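Local coordinates for RabGAP/TBC protein (Chlamydomonas reinhardtii, PDB 4P17), which is probably a flagellar GTPase-activating protein for Rab GTPases, built on the all-helical TBC domain, although its function has not been established, at residues 75-80 / 162-167; 122-127 / 131-136; 231-236 / 263-268; 269-274 / 294-299. All blocks are in the same frame, centred on the assembly; numbering follows the deposited sequence. Where two conformers were deposited one is given.

Contact 1: 75-80 / 162-167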
loop_
_atom_site.group_PDB
_atom_site.type_symbol
_atom_site.label_atom_id
_atom_site.label_comp_id
_atom_site.label_asym_id
_atom_site.label_seq_id
_atom_site.Cartn_x
_atom_site.Cartn_y
_atom_site.Cartn_z
ATOM N N TRP A 75 -6.179 14.331 2.519
ATOM C CA TRP A 75 -6.898 14.798 3.712
ATOM C C TRP A 75 -7.032 13.698 4.780
ATOM O O TRP A 75 -6.671 13.870 5.959
ATOM C CB TRP A 75 -8.292 15.326 3.308
ATOM C CG TRP A 75 -9.083 15.891 4.439
ATOM C CD1 TRP A 75 -8.708 16.892 5.281
ATOM C CD2 TRP A 75 -10.408 15.497 4.849
ATOM N NE1 TRP A 75 -9.713 17.149 6.192
ATOM C CE2 TRP A 75 -10.762 16.302 5.948
ATOM C CE3 TRP A 75 -11.316 14.556 4.389
ATOM C CZ2 TRP A 75 -11.993 16.182 6.587
ATOM C CZ3 TRP A 75 -12.520 14.425 5.029
ATOM C CH2 TRP A 75 -12.856 15.236 6.107
ATOM N N VAL A 76 -7.577 12.562 4.371
ATOM C CA VAL A 76 -7.845 11.482 5.311
ATOM C C VAL A 76 -6.585 10.748 5.761
ATOM O O VAL A 76 -6.427 10.469 6.931
ATOM C CB VAL A 76 -8.811 10.457 4.692
ATOM C CG1 VAL A 76 -9.095 9.324 5.655
ATOM C CG2 VAL A 76 -10.108 11.137 4.268
ATOM N N TRP A 77 -5.720 10.366 4.823
ATOM C CA TRP A 77 -4.531 9.628 5.208
ATOM C C TRP A 77 -3.654 10.389 6.169
ATOM O O TRP A 77 -3.112 9.819 7.093
ATOM C CB TRP A 77 -3.687 9.291 4.011
ATOM C CG TRP A 77 -4.231 8.235 3.147
ATOM C CD1 TRP A 77 -5.410 7.547 3.309
ATOM C CD2 TRP A 77 -3.625 7.725 1.956
ATOM N NE1 TRP A 77 -5.576 6.650 2.271
ATOM C CE2 TRP A 77 -4.496 6.755 1.427
ATOM C CE3 TRP A 77 -2.458 8.030 1.259
ATOM C CZ2 TRP A 77 -4.200 6.052 0.261
ATOM C CZ3 TRP A 77 -2.172 7.340 0.100
ATOM C CH2 TRP A 77 -3.037 6.351 -0.388
ATOM N N MET A 78 -3.454 11.664 5.881
ATOM C CA MET A 78 -2.518 12.463 6.671
ATOM C C MET A 78 -3.028 12.623 8.101
ATOM O O MET A 78 -2.245 12.671 9.043
ATOM C CB MET A 78 -2.280 13.813 6.037
ATOM C CG MET A 78 -1.518 13.780 4.699
ATOM S SD MET A 78 0.153 13.101 4.745
ATOM C CE MET A 78 1.013 14.359 5.696
ATOM N N GLU A 79 -4.343 12.659 8.264
ATOM C CA GLU A 79 -4.930 12.716 9.609
ATOM C C GLU A 79 -4.993 11.342 10.312
ATOM O O GLU A 79 -4.463 11.169 11.413
ATOM C CB GLU A 79 -6.340 13.315 9.532
ATOM C CG GLU A 79 -7.062 13.420 10.881
ATOM C CD GLU A 79 -6.381 14.371 11.838
ATOM O OE1 GLU A 79 -5.512 15.154 11.391
ATOM O OE2 GLU A 79 -6.706 14.329 13.042
ATOM N N THR A 80 -5.621 10.344 9.693
ATOM C CA THR A 80 -5.728 9.054 10.375
ATOM C C THR A 80 -4.362 8.384 10.639
ATOM O O THR A 80 -4.227 7.651 11.605
ATOM C CB THR A 80 -6.610 8.052 9.581
ATOM O OG1 THR A 80 -6.039 7.809 8.294
ATOM C CG2 THR A 80 -7.988 8.585 9.378
ATOM N N LEU A 162 3.585 9.534 -3.489
ATOM C CA LEU A 162 3.669 10.776 -4.270
ATOM C C LEU A 162 2.481 10.926 -5.233
ATOM O O LEU A 162 1.851 11.970 -5.299
ATOM C CB LEU A 162 4.997 10.849 -5.022
ATOM C CG LEU A 162 6.237 11.180 -4.179
ATOM C CD1 LEU A 162 7.493 10.998 -5.022
ATOM C CD2 LEU A 162 6.178 12.587 -3.577
ATOM N N VAL A 163 2.149 9.860 -5.946
ATOM C CA VAL A 163 1.078 9.950 -6.920
ATOM C C VAL A 163 -0.286 10.124 -6.235
ATOM O O VAL A 163 -1.117 10.905 -6.701
ATOM C CB VAL A 163 1.070 8.715 -7.846
ATOM C CG1 VAL A 163 -0.107 8.745 -8.742
ATOM C CG2 VAL A 163 2.347 8.668 -8.702
ATOM N N ALA A 164 -0.520 9.400 -5.142
ATOM C CA ALA A 164 -1.800 9.481 -4.421
ATOM C C ALA A 164 -1.977 10.810 -3.718
ATOM O O ALA A 164 -3.110 11.205 -3.439
ATOM C CB ALA A 164 -1.910 8.351 -3.396
ATOM N N LEU A 165 -0.855 11.443 -3.375
ATOM C CA LEU A 165 -0.833 12.699 -2.619
ATOM C C LEU A 165 -0.609 13.924 -3.525
ATOM O O LEU A 165 -0.143 14.949 -3.062
ATOM C CB LEU A 165 0.260 12.650 -1.546
ATOM C CG LEU A 165 0.078 11.584 -0.450
ATOM C CD1 LEU A 165 1.302 11.535 0.424
ATOM C CD2 LEU A 165 -1.164 11.881 0.381
ATOM N N ASN A 166 -0.906 13.779 -4.811
ATOM C CA ASN A 166 -0.804 14.876 -5.787
ATOM C C ASN A 166 0.582 15.536 -5.838
ATOM O O ASN A 166 0.740 16.771 -5.992
ATOM C CB ASN A 166 -1.883 15.906 -5.486
ATOM C CG ASN A 166 -3.223 15.258 -5.190
ATOM O OD1 ASN A 166 -3.583 14.242 -5.794
ATOM N ND2 ASN A 166 -3.961 15.834 -4.260
ATOM N N ARG A 167 1.596 14.688 -5.755
ATOM C CA ARG A 167 2.981 15.081 -5.919
ATOM C C ARG A 167 3.498 15.910 -4.750
ATOM O O ARG A 167 4.526 16.589 -4.883
ATOM C CB ARG A 167 3.198 15.829 -7.227
ATOM C CG ARG A 167 2.731 15.011 -8.416
ATOM C CD ARG A 167 2.944 15.721 -9.749
ATOM N NE ARG A 167 2.403 14.898 -10.812
ATOM C CZ ARG A 167 2.397 15.223 -12.099
ATOM N NH1 ARG A 167 2.888 16.393 -12.495
ATOM N NH2 ARG A 167 1.887 14.372 -12.977
#
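The indole of W77 presents its six-membered ring to the C-terminal end of helix 153-164, where the methyl of A164 and one branch of L165 receive it. CZ3 of W77 lies 3.6 Å from CB of A164, and CH2 of W77 is 3.8 Å from that methyl, so the small side chain sits against the outer carbons of the benzo ring. L165 meets the neighbouring ring carbon more loosely, with its CD2 4.2 Å from CE3 of W77. Both partners approach the ring obliquely, and no hydrogen bond links the two segments. With CG beside the backbone N (chi1 -73°), the indole is carried out from helix 73-80 toward this helix end. L165 is the first residue to leave the helical conformation, and its CD2 reaches the indole although its CB does not point that way. Farther out, the polar side of the indole is fixed by a hydrogen bond from W77 NE1 to D251 OD1, while F254 packs against it edge-to-face. M247 of helix 243-256 touches both W77 and A164, and L175 of helix 169-183 also reaches the indole. W77 therefore joins helix 73-80 to helices 153-164, 169-183 and 243-256 in the buried interior of the TBC fold.

Contact 2: 122-127 / 131-136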
loop_
_atom_site.group_PDB
_atom_site.type_symbol
_atom_site.label_atom_id
_atom_site.label_comp_id
_atom_site.label_asym_id
_atom_site.label_seq_id
_atom_site.Cartn_x
_atom_site.Cartn_y
_atom_site.Cartn_z
ATOM N N HIS A 122 5.176 4.841 -15.607
ATOM C CA HIS A 122 4.362 5.954 -15.130
ATOM C C HIS A 122 4.884 7.243 -15.742
ATOM O O HIS A 122 6.056 7.544 -15.604
ATOM C CB HIS A 122 4.357 6.059 -13.590
ATOM C CG HIS A 122 3.343 7.032 -13.075
ATOM N ND1 HIS A 122 3.621 8.370 -12.891
ATOM C CD2 HIS A 122 2.026 6.876 -12.798
ATOM C CE1 HIS A 122 2.530 8.987 -12.468
ATOM N NE2 HIS A 122 1.544 8.105 -12.416
ATOM N N PRO A 123 4.016 8.029 -16.398
ATOM C CA PRO A 123 4.519 9.220 -17.093
ATOM C C PRO A 123 5.227 10.272 -16.240
ATOM O O PRO A 123 6.129 10.929 -16.756
ATOM C CB PRO A 123 3.255 9.806 -17.697
ATOM C CG PRO A 123 2.395 8.634 -17.938
ATOM C CD PRO A 123 2.608 7.756 -16.757
ATOM N N TRP A 124 4.829 10.462 -14.990
ATOM C CA TRP A 124 5.487 11.466 -14.141
ATOM C C TRP A 124 6.576 10.843 -13.246
ATOM O O TRP A 124 7.641 11.421 -13.057
ATOM C CB TRP A 124 4.458 12.212 -13.280
ATOM C CG TRP A 124 5.136 13.260 -12.459
ATOM C CD1 TRP A 124 5.601 14.469 -12.898
ATOM C CD2 TRP A 124 5.461 13.175 -11.082
ATOM N NE1 TRP A 124 6.202 15.138 -11.867
ATOM C CE2 TRP A 124 6.139 14.358 -10.740
ATOM C CE3 TRP A 124 5.263 12.201 -10.097
ATOM C CZ2 TRP A 124 6.605 14.594 -9.455
ATOM C CZ3 TRP A 124 5.715 12.446 -8.828
ATOM C CH2 TRP A 124 6.374 13.637 -8.514
ATOM N N LEU A 125 6.334 9.660 -12.693
ATOM C CA LEU A 125 7.341 9.066 -11.831
ATOM C C LEU A 125 8.598 8.691 -12.637
ATOM O O LEU A 125 9.683 8.671 -12.060
ATOM C CB LEU A 125 6.825 7.846 -11.084
ATOM C CG LEU A 125 5.843 8.119 -9.933
ATOM C CD1 LEU A 125 5.181 6.841 -9.487
ATOM C CD2 LEU A 125 6.506 8.845 -8.710
ATOM N N SER A 126 8.454 8.450 -13.948
ATOM C CA SER A 126 9.595 8.084 -14.797
ATOM C C SER A 126 10.187 9.344 -15.447
ATOM O O SER A 126 11.194 9.286 -16.158
ATOM C CB SER A 126 9.168 7.049 -15.864
ATOM O OG SER A 126 8.266 7.618 -16.800
ATOM N N SER A 127 9.596 10.503 -15.158
ATOM C CA SER A 127 10.183 11.771 -15.599
ATOM C C SER A 127 11.336 12.233 -14.681
ATOM O O SER A 127 11.423 11.844 -13.519
ATOM C CB SER A 127 9.107 12.858 -15.672
ATOM O OG SER A 127 8.767 13.369 -14.399
ATOM N N ARG A 131 11.541 11.340 -10.637
ATOM C CA ARG A 131 12.703 10.686 -10.048
ATOM C C ARG A 131 13.334 11.573 -8.962
ATOM O O ARG A 131 13.709 11.099 -7.892
ATOM C CB ARG A 131 13.733 10.363 -11.127
ATOM C CG ARG A 131 13.249 9.408 -12.190
ATOM C CD ARG A 131 12.960 8.026 -11.628
ATOM N NE ARG A 131 12.550 7.115 -12.690
ATOM C CZ ARG A 131 11.786 6.048 -12.524
ATOM N NH1 ARG A 131 11.341 5.713 -11.321
ATOM N NH2 ARG A 131 11.481 5.318 -13.586
ATOM N N ALA A 132 13.423 12.874 -9.228
ATOM C CA ALA A 132 14.118 13.766 -8.278
ATOM C C ALA A 132 13.302 13.933 -7.027
ATOM O O ALA A 132 13.835 13.902 -5.925
ATOM C CB ALA A 132 14.416 15.102 -8.893
ATOM N N ALA A 133 11.995 14.058 -7.197
ATOM C CA ALA A 133 11.080 14.165 -6.065
ATOM C C ALA A 133 11.123 12.939 -5.185
ATOM O O ALA A 133 11.228 13.026 -3.971
ATOM C CB ALA A 133 9.662 14.391 -6.574
ATOM N N LEU A 134 11.101 11.776 -5.815
ATOM C CA LEU A 134 11.099 10.529 -5.081
ATOM C C LEU A 134 12.416 10.379 -4.333
ATOM O O LEU A 134 12.473 9.944 -3.181
ATOM C CB LEU A 134 10.848 9.394 -6.058
ATOM C CG LEU A 134 10.760 7.977 -5.502
ATOM C CD1 LEU A 134 9.577 7.248 -6.101
ATOM C CD2 LEU A 134 12.021 7.284 -5.833
ATOM N N CYS A 135 13.490 10.785 -4.978
ATOM C CA CYS A 135 14.803 10.687 -4.355
ATOM C C CYS A 135 14.895 11.642 -3.165
ATOM O O CYS A 135 15.426 11.281 -2.116
ATOM C CB CYS A 135 15.910 10.975 -5.369
ATOM S SG CYS A 135 16.204 9.615 -6.524
ATOM N N ARG A 136 14.371 12.851 -3.321
ATOM C CA ARG A 136 14.396 13.822 -2.231
ATOM C C ARG A 136 13.702 13.279 -0.989
ATOM O O ARG A 136 14.249 13.302 0.101
ATOM C CB ARG A 136 13.749 15.135 -2.668
ATOM C CG ARG A 136 14.701 16.039 -3.422
ATOM C CD ARG A 136 14.153 17.470 -3.564
ATOM N NE ARG A 136 12.886 17.497 -4.274
ATOM C CZ ARG A 136 12.769 17.614 -5.591
ATOM N NH1 ARG A 136 13.840 17.710 -6.367
ATOM N NH2 ARG A 136 11.572 17.629 -6.145
#
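R131 has CG beside the backbone N (chi1 -62°) and bends at chi2 (-65°), which folds its guanidinium back over the backbone of L125 and S126. W124 instead has CG anti to its own N, extending the indole until CH2 comes 3.9 Å from CB of A133. A second apolar touch brings CD2 of L125 to 4.3 Å from CD1 of L134. The carbonyl O of L125 lies over one face of the R131 guanidinium, 3.1 Å above its plane and toward the rim; S126 CA lies over that face too, 3.6 Å from NH2 of R131. The N-H bonds of NH2 serve T118 and F119, whose carbonyls accept from it. A leucine in place of R131 would probably leave those two carbonyls without their donor and the L125 carbonyl without its charged cover. S127 is the N-cap of helix 128-144: its OG caps G130 N, and its O takes a nearly linear bond from R131 N (2.9 Å, 178°). The chemistry thus combines a helix start with a cation over a peptide carbonyl, whose oxygen the charge would probably polarise.

Contact 3: 231-236 / 263-268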
loop_
_atom_site.group_PDB
_atom_site.type_symbol
_atom_site.label_atom_id
_atom_site.label_comp_id
_atom_site.label_asym_id
_atom_site.label_seq_id
_atom_site.Cartn_x
_atom_site.Cartn_y
_atom_site.Cartn_z
ATOM N N ASP A 231 7.073 -9.731 -0.601
ATOM C CA ASP A 231 6.948 -8.455 -1.297
ATOM C C ASP A 231 5.596 -7.824 -0.991
ATOM O O ASP A 231 5.466 -6.607 -0.991
ATOM C CB ASP A 231 7.119 -8.610 -2.807
ATOM C CG ASP A 231 8.550 -8.960 -3.208
ATOM O OD1 ASP A 231 9.509 -8.614 -2.471
ATOM O OD2 ASP A 231 8.716 -9.589 -4.273
ATOM N N TRP A 232 4.569 -8.627 -0.735
ATOM C CA TRP A 232 3.274 -8.033 -0.482
ATOM C C TRP A 232 3.399 -7.156 0.742
ATOM O O TRP A 232 2.907 -6.021 0.788
ATOM C CB TRP A 232 2.193 -9.070 -0.246
ATOM C CG TRP A 232 1.728 -9.766 -1.469
ATOM C CD1 TRP A 232 2.058 -9.490 -2.775
ATOM C CD2 TRP A 232 0.824 -10.866 -1.510
ATOM N NE1 TRP A 232 1.401 -10.347 -3.617
ATOM C CE2 TRP A 232 0.635 -11.201 -2.867
ATOM C CE3 TRP A 232 0.145 -11.598 -0.528
ATOM C CZ2 TRP A 232 -0.185 -12.250 -3.268
ATOM C CZ3 TRP A 232 -0.674 -12.647 -0.934
ATOM C CH2 TRP A 232 -0.819 -12.963 -2.295
ATOM N N TYR A 233 4.049 -7.712 1.747
ATOM C CA TYR A 233 4.119 -7.078 3.028
ATOM C C TYR A 233 5.105 -5.921 3.038
ATOM O O TYR A 233 4.767 -4.791 3.446
ATOM C CB TYR A 233 4.537 -8.091 4.040
ATOM C CG TYR A 233 3.484 -9.074 4.450
ATOM C CD1 TYR A 233 2.153 -8.906 4.136
ATOM C CD2 TYR A 233 3.850 -10.172 5.208
ATOM C CE1 TYR A 233 1.205 -9.812 4.599
ATOM C CE2 TYR A 233 2.939 -11.060 5.651
ATOM C CZ TYR A 233 1.629 -10.900 5.354
ATOM O OH TYR A 233 0.747 -11.838 5.875
ATOM N N LEU A 234 6.324 -6.190 2.595
ATOM C CA LEU A 234 7.360 -5.148 2.662
ATOM C C LEU A 234 6.998 -3.935 1.797
ATOM O O LEU A 234 7.275 -2.791 2.156
ATOM C CB LEU A 234 8.724 -5.686 2.225
ATOM C CG LEU A 234 9.398 -6.735 3.104
ATOM C CD1 LEU A 234 10.679 -7.221 2.444
ATOM C CD2 LEU A 234 9.664 -6.170 4.501
ATOM N N CYS A 235 6.422 -4.194 0.635
ATOM C CA CYS A 235 6.105 -3.107 -0.299
ATOM C C CYS A 235 4.682 -2.636 -0.164
ATOM O O CYS A 235 4.232 -1.820 -0.931
ATOM C CB CYS A 235 6.358 -3.552 -1.734
ATOM S SG CYS A 235 8.084 -4.029 -1.984
ATOM N N LEU A 236 3.972 -3.151 0.830
ATOM C CA LEU A 236 2.583 -2.812 1.062
ATOM C C LEU A 236 1.753 -2.924 -0.201
ATOM O O LEU A 236 0.998 -2.013 -0.523
ATOM C CB LEU A 236 2.444 -1.392 1.610
ATOM C CG LEU A 236 3.365 -1.083 2.761
ATOM C CD1 LEU A 236 3.266 0.412 3.059
ATOM C CD2 LEU A 236 2.958 -1.946 3.939
ATOM N N ARG A 263 -4.756 -9.562 6.486
ATOM C CA ARG A 263 -6.165 -9.776 6.134
ATOM C C ARG A 263 -6.341 -9.675 4.635
ATOM O O ARG A 263 -7.114 -10.435 4.027
ATOM C CB ARG A 263 -7.076 -8.805 6.873
ATOM C CG ARG A 263 -7.167 -9.210 8.322
ATOM C CD ARG A 263 -7.808 -8.239 9.298
ATOM N NE ARG A 263 -7.881 -8.902 10.607
ATOM C CZ ARG A 263 -8.122 -8.307 11.776
ATOM N NH1 ARG A 263 -8.311 -7.004 11.863
ATOM N NH2 ARG A 263 -8.160 -9.032 12.874
ATOM N N VAL A 264 -5.624 -8.748 4.015
ATOM C CA VAL A 264 -5.738 -8.594 2.568
ATOM C C VAL A 264 -4.985 -9.765 1.869
ATOM O O VAL A 264 -5.406 -10.286 0.845
ATOM C CB VAL A 264 -5.209 -7.224 2.118
ATOM C CG1 VAL A 264 -5.133 -7.131 0.591
ATOM C CG2 VAL A 264 -6.131 -6.155 2.634
ATOM N N ALA A 265 -3.855 -10.150 2.419
ATOM C CA ALA A 265 -3.103 -11.265 1.868
ATOM C C ALA A 265 -3.955 -12.539 1.854
ATOM O O ALA A 265 -4.000 -13.258 0.840
ATOM C CB ALA A 265 -1.854 -11.449 2.665
ATOM N N LEU A 266 -4.647 -12.810 2.958
ATOM C CA LEU A 266 -5.503 -13.999 3.032
ATOM C C LEU A 266 -6.616 -13.881 1.996
ATOM O O LEU A 266 -6.947 -14.864 1.324
ATOM C CB LEU A 266 -6.128 -14.179 4.426
ATOM C CG LEU A 266 -7.001 -15.437 4.455
ATOM C CD1 LEU A 266 -6.102 -16.684 4.418
ATOM C CD2 LEU A 266 -7.904 -15.443 5.624
ATOM N N ALA A 267 -7.184 -12.678 1.864
ATOM C CA ALA A 267 -8.275 -12.471 0.913
ATOM C C ALA A 267 -7.804 -12.777 -0.507
ATOM O O ALA A 267 -8.532 -13.370 -1.287
ATOM C CB ALA A 267 -8.819 -11.048 1.010
ATOM N N MET A 268 -6.589 -12.374 -0.850
ATOM C CA MET A 268 -6.035 -12.707 -2.160
ATOM C C MET A 268 -5.959 -14.194 -2.385
ATOM O O MET A 268 -6.242 -14.670 -3.478
ATOM C CB MET A 268 -4.643 -12.118 -2.313
ATOM C CG MET A 268 -4.631 -10.651 -2.421
ATOM S SD MET A 268 -5.234 -10.050 -3.993
ATOM C CE MET A 268 -4.161 -10.862 -5.178
#
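W232 and Y233, consecutive on helix 226-234, both meet the methyl of A265. Across the contact the interactions are apolar: CE3 of W232 lies 3.8 Å from CB of A265, and CE1 of Y233 is 4.0 Å from the same carbon. Each ring meets the methyl obliquely. The benzo ring of the indole also rests on the helix backbone, with CZ3 of W232 4.0 Å from CA of A265. One helical turn further on, M268 adds its CB, 3.9 Å from CH2 of W232. Both aromatic side chains have CG beside the backbone N (chi1 -75° in each), which carries the indole toward helix 259-271 and lets the end of Y233 reach it. Replacing W232 with an alanine would probably open a gap over A265 and M268 and leave the A265 methyl with Y233 as its remaining aromatic neighbour in this contact.

The second kind of interaction is backbone hydrogen bonding within the first segment. A Schellman motif ends helix 226-234, with L236, at positive phi, as its C-prime residue: L236 N bonds to Y233 O at 3.2 Å, and F237 N reaches W232 O. The F237 ring also meets the indole, their planes inclined by about 40°. Around this core, L203 of helix 201-210 touches both Y233 and A265, and L302 of helix 299-306 covers M268, so helix 259-271 packs against helices 201-210, 226-234 and 299-306.

Contact 4: 269-274 / 294-299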
loop_
_atom_site.group_PDB
_atom_site.type_symbol
_atom_site.label_atom_id
_atom_site.label_comp_id
_atom_site.label_asym_id
_atom_site.label_seq_id
_atom_site.Cartn_x
_atom_site.Cartn_y
_atom_site.Cartn_z
ATOM N N LEU A 269 -5.547 -14.926 -1.356
ATOM C CA LEU A 269 -5.434 -16.367 -1.474
ATOM C C LEU A 269 -6.811 -17.024 -1.558
ATOM O O LEU A 269 -6.971 -18.024 -2.257
ATOM C CB LEU A 269 -4.634 -16.923 -0.312
ATOM C CG LEU A 269 -3.195 -16.390 -0.221
ATOM C CD1 LEU A 269 -2.419 -16.945 0.974
ATOM C CD2 LEU A 269 -2.428 -16.663 -1.511
ATOM N N LYS A 270 -7.791 -16.477 -0.838
ATOM C CA LYS A 270 -9.148 -17.001 -0.901
ATOM C C LYS A 270 -9.717 -16.834 -2.301
ATOM O O LYS A 270 -10.324 -17.748 -2.882
ATOM C CB LYS A 270 -10.028 -16.292 0.123
ATOM C CG LYS A 270 -11.420 -16.828 0.268
ATOM C CD LYS A 270 -12.002 -16.377 1.592
ATOM C CE LYS A 270 -13.437 -15.888 1.453
ATOM N NZ LYS A 270 -14.310 -16.815 0.689
ATOM N N ILE A 271 -9.522 -15.647 -2.844
ATOM C CA ILE A 271 -10.133 -15.265 -4.117
ATOM C C ILE A 271 -9.552 -16.109 -5.267
ATOM O O ILE A 271 -10.269 -16.514 -6.194
ATOM C CB ILE A 271 -9.911 -13.736 -4.327
ATOM C CG1 ILE A 271 -10.842 -12.953 -3.409
ATOM C CG2 ILE A 271 -10.142 -13.328 -5.757
ATOM C CD1 ILE A 271 -10.580 -11.428 -3.348
ATOM N N TYR A 272 -8.253 -16.400 -5.205
ATOM C CA TYR A 272 -7.590 -17.122 -6.293
ATOM C C TYR A 272 -7.288 -18.561 -5.894
ATOM O O TYR A 272 -6.482 -19.212 -6.529
ATOM C CB TYR A 272 -6.309 -16.405 -6.691
ATOM C CG TYR A 272 -6.630 -15.114 -7.338
ATOM C CD1 TYR A 272 -7.119 -15.079 -8.639
ATOM C CD2 TYR A 272 -6.537 -13.929 -6.636
ATOM C CE1 TYR A 272 -7.465 -13.879 -9.240
ATOM C CE2 TYR A 272 -6.883 -12.726 -7.226
ATOM C CZ TYR A 272 -7.343 -12.711 -8.523
ATOM O OH TYR A 272 -7.695 -11.525 -9.111
ATOM N N GLU A 273 -7.954 -19.046 -4.850
ATOM C CA GLU A 273 -7.711 -20.405 -4.368
ATOM C C GLU A 273 -7.968 -21.457 -5.451
ATOM O O GLU A 273 -7.132 -22.336 -5.679
ATOM C CB GLU A 273 -8.580 -20.732 -3.158
ATOM C CG GLU A 273 -8.226 -22.096 -2.584
ATOM C CD GLU A 273 -9.151 -22.550 -1.469
ATOM O OE1 GLU A 273 -10.315 -22.068 -1.386
ATOM O OE2 GLU A 273 -8.706 -23.405 -0.670
ATOM N N ASP A 274 -9.139 -21.381 -6.083
ATOM C CA ASP A 274 -9.510 -22.327 -7.133
ATOM C C ASP A 274 -8.392 -22.402 -8.176
ATOM O O ASP A 274 -7.978 -23.490 -8.605
ATOM C CB ASP A 274 -10.841 -21.902 -7.764
ATOM C CG ASP A 274 -11.179 -22.672 -9.028
ATOM O OD1 ASP A 274 -10.539 -22.429 -10.075
ATOM O OD2 ASP A 274 -12.116 -23.499 -8.977
ATOM N N ALA A 294 -1.467 -9.033 -10.207
ATOM C CA ALA A 294 -1.249 -7.821 -10.990
ATOM C C ALA A 294 -2.507 -7.369 -11.741
ATOM O O ALA A 294 -2.578 -6.228 -12.218
ATOM C CB ALA A 294 -0.073 -8.032 -11.965
ATOM N N THR A 295 -3.511 -8.233 -11.859
ATOM C CA THR A 295 -4.743 -7.810 -12.534
ATOM C C THR A 295 -5.938 -7.842 -11.585
ATOM O O THR A 295 -7.100 -7.980 -11.982
ATOM C CB THR A 295 -4.996 -8.651 -13.780
ATOM O OG1 THR A 295 -5.090 -10.021 -13.414
ATOM C CG2 THR A 295 -3.852 -8.456 -14.762
ATOM N N MET A 296 -5.640 -7.681 -10.302
ATOM C CA MET A 296 -6.677 -7.662 -9.294
ATOM C C MET A 296 -7.342 -6.271 -9.277
ATOM O O MET A 296 -7.057 -5.430 -8.431
ATOM C CB MET A 296 -6.093 -8.046 -7.936
ATOM C CG MET A 296 -7.108 -8.662 -6.970
ATOM S SD MET A 296 -8.578 -7.641 -6.648
ATOM C CE MET A 296 -9.768 -8.908 -6.214
ATOM N N HIS A 297 -8.257 -6.050 -10.218
ATOM C CA HIS A 297 -8.892 -4.754 -10.387
ATOM C C HIS A 297 -10.142 -4.605 -9.535
ATOM O O HIS A 297 -10.576 -3.493 -9.278
ATOM C CB HIS A 297 -9.218 -4.526 -11.873
ATOM C CG HIS A 297 -8.001 -4.444 -12.725
ATOM N ND1 HIS A 297 -7.158 -3.350 -12.702
ATOM C CD2 HIS A 297 -7.444 -5.335 -13.578
ATOM C CE1 HIS A 297 -6.152 -3.561 -13.532
ATOM N NE2 HIS A 297 -6.298 -4.755 -14.073
ATOM N N GLN A 298 -10.667 -5.723 -9.026
ATOM C CA GLN A 298 -11.881 -5.688 -8.234
ATOM C C GLN A 298 -11.532 -5.304 -6.805
ATOM O O GLN A 298 -11.479 -6.150 -5.891
ATOM C CB GLN A 298 -12.607 -7.049 -8.279
ATOM C CG GLN A 298 -14.084 -6.949 -8.638
ATOM C CD GLN A 298 -14.812 -5.849 -7.901
ATOM O OE1 GLN A 298 -14.369 -5.381 -6.850
ATOM N NE2 GLN A 298 -15.932 -5.416 -8.457
ATOM N N ARG A 299 -11.271 -4.020 -6.598
ATOM C CA ARG A 299 -10.852 -3.565 -5.282
ATOM C C ARG A 299 -11.983 -3.626 -4.233
ATOM O O ARG A 299 -11.738 -3.815 -3.048
ATOM C CB ARG A 299 -10.269 -2.142 -5.378
ATOM C CG ARG A 299 -11.174 -1.091 -5.960
ATOM C CD ARG A 299 -10.393 0.141 -6.290
ATOM N NE ARG A 299 -11.270 1.248 -6.665
ATOM C CZ ARG A 299 -11.602 1.547 -7.910
ATOM N NH1 ARG A 299 -11.152 0.821 -8.929
ATOM N NH2 ARG A 299 -12.383 2.581 -8.138
#
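M296 reaches two consecutive side chains of the 269-274 segment, running across I271 at about a right angle and meeting Y272 obliquely. Its CG approaches the edge of the tyrosine ring, near the ring plane, 3.6 Å from OH and 4.1 Å from CE2 of Y272. This is methylene packing against the phenol end, and no hydrogen bond joins the segments. M296 has CG roughly opposite its backbone N (chi1 -154°) and bends at chi2 (-56°), which brings the terminal CE round to lie 3.9 Å from CD1 of I271. I271 therefore receives the end of the methionine and Y272 its middle. The isoleucine serves the tyrosine as well, its CG2 lying 3.6 Å above one face of the Y272 ring, offset toward the rim. Y272 marks the break between helices 259-271 and 273-277, while M296 is the centre of an inverse gamma turn in the loop that leads to helix 299-306. The O of M296 accepts a hydrogen bond from T245 OG1, and Q298, the N-cap of the next helix, uses OE1 to cap V301 N. M289 and A292 of helix 282-294 touch the tyrosine, whereas L302 of helix 299-306 packs against both I271 and M296.

How the contacts relate
The contacts form two pairs within an all-helical chain. Contacts 1 and 2, with centres 17 Å apart, join through consecutive helices 128-144 and 153-164: V163 packs on L125 and H122, L162 on L134, and R167 makes a cation-pi contact with W124. In sequence, both segments of contact 2 fall between those of contact 1. Contacts 3 and 4 follow later, their centres 12 Å apart; they share helix 259-271 and touch where M268 meets M296. Between the pairs, nearest atoms stay about 9 to 13 Å apart, and contacts 1 and 4 lie on opposite sides of the chain's centre. Thus two separate packing clusters that follow one another along the chain help build the TBC fold.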